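Local coordinates for protein eukaryotic peptide chain release factor GTP-binding subunit (Schizosaccharomyces pombe, PDB 1R5B) that serves as the GTP-binding subunit of the eukaryotic peptide chain release factor, with a P-loop G domain of the elongation factor Tu family followed by beta-rich domains, at residues I152-G157 with P194-S199; V187-D192 with V231-G236. All coordinates share one frame; numbering follows the deposited sequence.

Both interactions lie in the G domain, at the ends of adjacent parallel strands. The chain leaves strand 147-153 through 152-157, passes helices 158-161 and 169-178 and returns as strand 184-189, whose end begins interaction 2. The loop that follows, 194-199, comes back to 152-157 and closes interaction 1 over 36 intervening residues. Helix 200-218 and strand 226-230 come next, and 231-236 then meets 187-192, closing interaction 2 over 38. The segments alternate along the chain, so the two closures cross. Ile152 O lies 2.7 Å from Asn189 N, a probable hydrogen bond between the neighbouring strands that joins the two contacts directly.

Interaction 1: residues I152-G157 with P194-S199; sequences ISARRG and PSVQWS
Where strand 147-153 of the G-domain sheet runs out, its outgoing loop meets the loop before helix 200-218, and Arg156 and Ser195 make the polar part of that contact. The Arg156 backbone N gives a weak but fairly straight hydrogen bond to Ser195 OG (3.3 Å, 160° at the hydrogen). With chi1 at 61°, the Ser195 hydroxyl sits between its own backbone N and carbonyl carbon, which turns it to the opposite loop, where Arg155 CG also rests on OG at 3.5 Å. The Arg156 chain runs extended from CG to NE alongside this serine; CG lies 4.0 Å from Ser195 CB, and the guanidinium comes up obliquely near Ser195 O, with NE 3.5 Å away. Deeper in, Val196 provides the apolar half. Its CG2 branch, anti to the carbonyl carbon, packs over the Ala154 peptide, 3.2 Å from Ala154 O and 4.0 Å from Ala154 CB. On the strand side an ST turn sets the bend: Ser153 OG accepts from Arg155 N at 3.2 Å. The Arg155 guanidinium leads away to salt bridges with Glu158 and Glu193, while Arg202 of helix 200-218 donates to Ala154 O. A weak hydrogen bond, the Val196 methyl on Ala154 and the arginine methylenes on Ser195 thus join the loops directly, whereas Arg155 and Ala154 O find their polar partners beyond them.

Interaction 2: residues V187-D192 with V231-G236; sequences VINKMD and VSAYTG
Backbone pairing joined to a side-chain hydrogen bond brings Val187-Asp192 against Val231-Gly236, at the ends of two neighbouring parallel strands of the G domain. Sequence and place match the NKxD and SA motifs of P-loop G proteins, which in relatives border the nucleotide pocket. Val231 N continues the strand pairing with a nearly straight bond to Ile188 O (2.9 Å, 173°), and Met191 N reaches back weakly to Val231 O at 3.3 Å. This carbonyl also receives the Asn189 CA-H, with CA 3.4 Å from Val231 O, and has Met191 CG beside it. The Val231 side chain packs as well: its CG2 presses on Val187 CG1 at 3.3 Å, the two side chains crossing at about a right angle. The Asn189 side chain lies against Ala233. Farther along, a chi1 of 166° swings Ser232 OG toward Asp192, where it donates to OD1 at 2.6 Å from well above the carboxylate plane. Thr235 N adds a weak bond to the same Ser232 hydroxyl, and the Asp192 and Thr235 side chains run past one another in opposite senses, with Thr235 CG2 3.9 Å from Asp192 OD2. Around the pair, strand 147-153 flanks Val187 and Asn189, helix 56-66 packs on Val187 and Ala233, and Tyr203 of helix 200-218 touches Ile188 and Met191.

Interaction 1: residues I152-G157 with P194-S199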
# COMPACT_ATOMS: atom_id res chain seq x y z
N ILE A 152 13.22 -19.82 -3.01
CA ILE A 152 14.18 -20.71 -3.67
C ILE A 152 15.26 -21.13 -2.68
O ILE A 152 15.75 -20.32 -1.91
CB ILE A 152 14.82 -20.00 -4.88
CG1 ILE A 152 13.77 -19.62 -5.93
CG2 ILE A 152 15.90 -20.88 -5.52
CD1 ILE A 152 13.18 -20.79 -6.71
N SER A 153 15.63 -22.41 -2.71
CA SER A 153 16.72 -22.90 -1.88
C SER A 153 18.06 -22.58 -2.52
O SER A 153 18.25 -22.81 -3.72
CB SER A 153 16.62 -24.41 -1.69
OG SER A 153 17.80 -24.90 -1.07
N ALA A 154 18.99 -22.07 -1.72
CA ALA A 154 20.34 -21.74 -2.16
C ALA A 154 21.30 -22.91 -1.96
O ALA A 154 22.42 -22.86 -2.45
CB ALA A 154 20.85 -20.51 -1.44
N ARG A 155 20.88 -23.93 -1.22
CA ARG A 155 21.71 -25.12 -1.00
C ARG A 155 22.21 -25.72 -2.33
O ARG A 155 21.46 -25.82 -3.29
CB ARG A 155 20.92 -26.18 -0.23
CG ARG A 155 21.71 -27.45 0.14
CD ARG A 155 20.84 -28.70 0.29
NE ARG A 155 19.74 -28.49 1.23
CZ ARG A 155 19.46 -29.24 2.29
NH1 ARG A 155 20.19 -30.31 2.61
NH2 ARG A 155 18.41 -28.92 3.05
N ARG A 156 23.48 -26.11 -2.37
CA ARG A 156 24.03 -26.77 -3.56
C ARG A 156 23.32 -28.10 -3.75
O ARG A 156 23.03 -28.81 -2.78
CB ARG A 156 25.55 -26.98 -3.42
CG ARG A 156 26.34 -25.67 -3.39
CD ARG A 156 27.87 -25.82 -3.47
NE ARG A 156 28.50 -24.53 -3.19
CZ ARG A 156 28.60 -23.51 -4.05
NH1 ARG A 156 28.15 -23.61 -5.30
NH2 ARG A 156 29.18 -22.38 -3.66
N GLY A 157 23.03 -28.45 -5.01
CA GLY A 157 22.20 -29.60 -5.32
C GLY A 157 20.72 -29.25 -5.41
O GLY A 157 20.09 -29.49 -6.44
N PRO A 194 25.43 -25.25 5.59
CA PRO A 194 26.83 -25.61 5.30
C PRO A 194 27.37 -25.26 3.89
O PRO A 194 28.47 -24.73 3.77
CB PRO A 194 26.83 -27.13 5.50
CG PRO A 194 25.77 -27.38 6.52
CD PRO A 194 24.72 -26.33 6.30
N SER A 195 26.59 -25.56 2.86
CA SER A 195 27.03 -25.41 1.47
C SER A 195 27.02 -23.96 1.00
O SER A 195 27.72 -23.59 0.05
CB SER A 195 26.12 -26.23 0.56
OG SER A 195 24.79 -25.78 0.66
N VAL A 196 26.19 -23.16 1.66
CA VAL A 196 26.13 -21.72 1.48
C VAL A 196 26.49 -21.11 2.82
O VAL A 196 25.82 -21.39 3.81
CB VAL A 196 24.70 -21.26 1.19
CG1 VAL A 196 24.69 -19.84 0.60
CG2 VAL A 196 23.99 -22.26 0.29
N GLN A 197 27.50 -20.26 2.89
CA GLN A 197 27.80 -19.65 4.19
C GLN A 197 27.72 -18.15 4.08
O GLN A 197 28.68 -17.43 4.37
CB GLN A 197 29.13 -20.16 4.73
CG GLN A 197 29.02 -21.62 5.12
CD GLN A 197 30.25 -22.15 5.83
OE1 GLN A 197 30.96 -22.99 5.28
NE2 GLN A 197 30.51 -21.66 7.04
N TRP A 198 26.54 -17.70 3.66
CA TRP A 198 26.30 -16.33 3.25
C TRP A 198 27.32 -15.91 2.20
O TRP A 198 27.76 -14.77 2.15
CB TRP A 198 26.29 -15.39 4.47
CG TRP A 198 25.08 -15.59 5.34
CD1 TRP A 198 24.98 -16.40 6.45
CD2 TRP A 198 23.80 -14.98 5.18
NE1 TRP A 198 23.71 -16.32 6.97
CE2 TRP A 198 22.97 -15.46 6.21
CE3 TRP A 198 23.26 -14.07 4.26
CZ2 TRP A 198 21.64 -15.07 6.35
CZ3 TRP A 198 21.93 -13.68 4.40
CH2 TRP A 198 21.14 -14.18 5.44
N SER A 199 27.69 -16.86 1.34
CA SER A 199 28.63 -16.57 0.28
C SER A 199 27.97 -15.64 -0.72
O SER A 199 26.91 -15.96 -1.26
CB SER A 199 29.05 -17.86 -0.43
OG SER A 199 29.64 -17.57 -1.68

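Interaction 2: residues V187-D192 with V231-G236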
# COMPACT_ATOMS: atom_id res chain seq x y z
N VAL A 187 12.86 -14.84 -2.85
CA VAL A 187 13.60 -14.98 -1.61
C VAL A 187 14.58 -16.17 -1.74
O VAL A 187 14.17 -17.31 -1.96
CB VAL A 187 12.59 -15.13 -0.44
CG1 VAL A 187 13.17 -15.83 0.71
CG2 VAL A 187 12.11 -13.73 -0.01
N ILE A 188 15.87 -15.88 -1.68
CA ILE A 188 16.89 -16.90 -1.73
C ILE A 188 17.10 -17.40 -0.29
O ILE A 188 17.72 -16.71 0.52
CB ILE A 188 18.22 -16.34 -2.32
CG1 ILE A 188 18.02 -15.70 -3.70
CG2 ILE A 188 19.28 -17.45 -2.39
CD1 ILE A 188 17.51 -16.61 -4.74
N ASN A 189 16.58 -18.59 0.01
CA ASN A 189 16.53 -19.13 1.37
C ASN A 189 17.72 -20.05 1.68
O ASN A 189 18.48 -20.40 0.79
CB ASN A 189 15.21 -19.88 1.54
CG ASN A 189 14.88 -20.21 3.00
OD1 ASN A 189 14.21 -21.20 3.28
ND2 ASN A 189 15.34 -19.37 3.91
N LYS A 190 17.88 -20.41 2.95
CA LYS A 190 18.92 -21.33 3.42
C LYS A 190 20.34 -20.79 3.25
O LYS A 190 21.28 -21.56 3.03
CB LYS A 190 18.79 -22.71 2.74
CG LYS A 190 17.38 -23.27 2.72
CD LYS A 190 17.41 -24.76 2.38
CE LYS A 190 16.09 -25.46 2.66
NZ LYS A 190 15.96 -26.67 1.79
N MET A 191 20.50 -19.48 3.38
CA MET A 191 21.82 -18.86 3.25
C MET A 191 22.79 -19.28 4.37
O MET A 191 24.00 -19.20 4.20
CB MET A 191 21.68 -17.33 3.20
CG MET A 191 20.95 -16.78 1.97
SD MET A 191 21.75 -17.09 0.37
CE MET A 191 23.26 -16.40 0.57
N ASP A 192 22.24 -19.74 5.49
CA ASP A 192 23.01 -20.15 6.67
C ASP A 192 23.64 -21.55 6.56
O ASP A 192 24.58 -21.87 7.29
CB ASP A 192 22.08 -20.12 7.89
CG ASP A 192 21.09 -21.31 7.92
OD1 ASP A 192 20.14 -21.33 7.10
OD2 ASP A 192 21.19 -22.26 8.72
N VAL A 231 17.70 -14.63 2.60
CA VAL A 231 17.23 -14.90 3.95
C VAL A 231 17.65 -16.29 4.40
O VAL A 231 18.14 -17.12 3.62
CB VAL A 231 15.69 -14.82 4.05
CG1 VAL A 231 15.14 -13.55 3.42
CG2 VAL A 231 15.04 -16.04 3.41
N SER A 232 17.44 -16.54 5.69
CA SER A 232 17.45 -17.88 6.24
C SER A 232 16.26 -18.00 7.17
O SER A 232 16.21 -17.38 8.23
CB SER A 232 18.75 -18.17 6.98
OG SER A 232 18.60 -19.33 7.78
N ALA A 233 15.29 -18.83 6.76
CA ALA A 233 14.03 -18.99 7.47
C ALA A 233 14.22 -19.79 8.76
O ALA A 233 13.43 -19.67 9.69
CB ALA A 233 13.01 -19.68 6.57
N TYR A 234 15.27 -20.60 8.79
CA TYR A 234 15.57 -21.40 9.96
C TYR A 234 15.99 -20.47 11.09
O TYR A 234 15.37 -20.46 12.15
CB TYR A 234 16.67 -22.44 9.66
CG TYR A 234 16.95 -23.40 10.82
CD1 TYR A 234 16.02 -24.37 11.18
CD2 TYR A 234 18.14 -23.32 11.55
CE1 TYR A 234 16.25 -25.23 12.24
CE2 TYR A 234 18.39 -24.19 12.61
CZ TYR A 234 17.44 -25.14 12.95
OH TYR A 234 17.68 -26.01 13.99
N THR A 235 17.01 -19.65 10.84
CA THR A 235 17.54 -18.73 11.87
C THR A 235 16.79 -17.41 11.95
O THR A 235 17.03 -16.63 12.86
CB THR A 235 19.02 -18.41 11.61
OG1 THR A 235 19.15 -17.66 10.40
CG2 THR A 235 19.84 -19.68 11.38
N GLY A 236 15.89 -17.16 11.00
CA GLY A 236 15.23 -15.88 10.90
C GLY A 236 16.11 -14.71 10.47
O GLY A 236 15.70 -13.55 10.56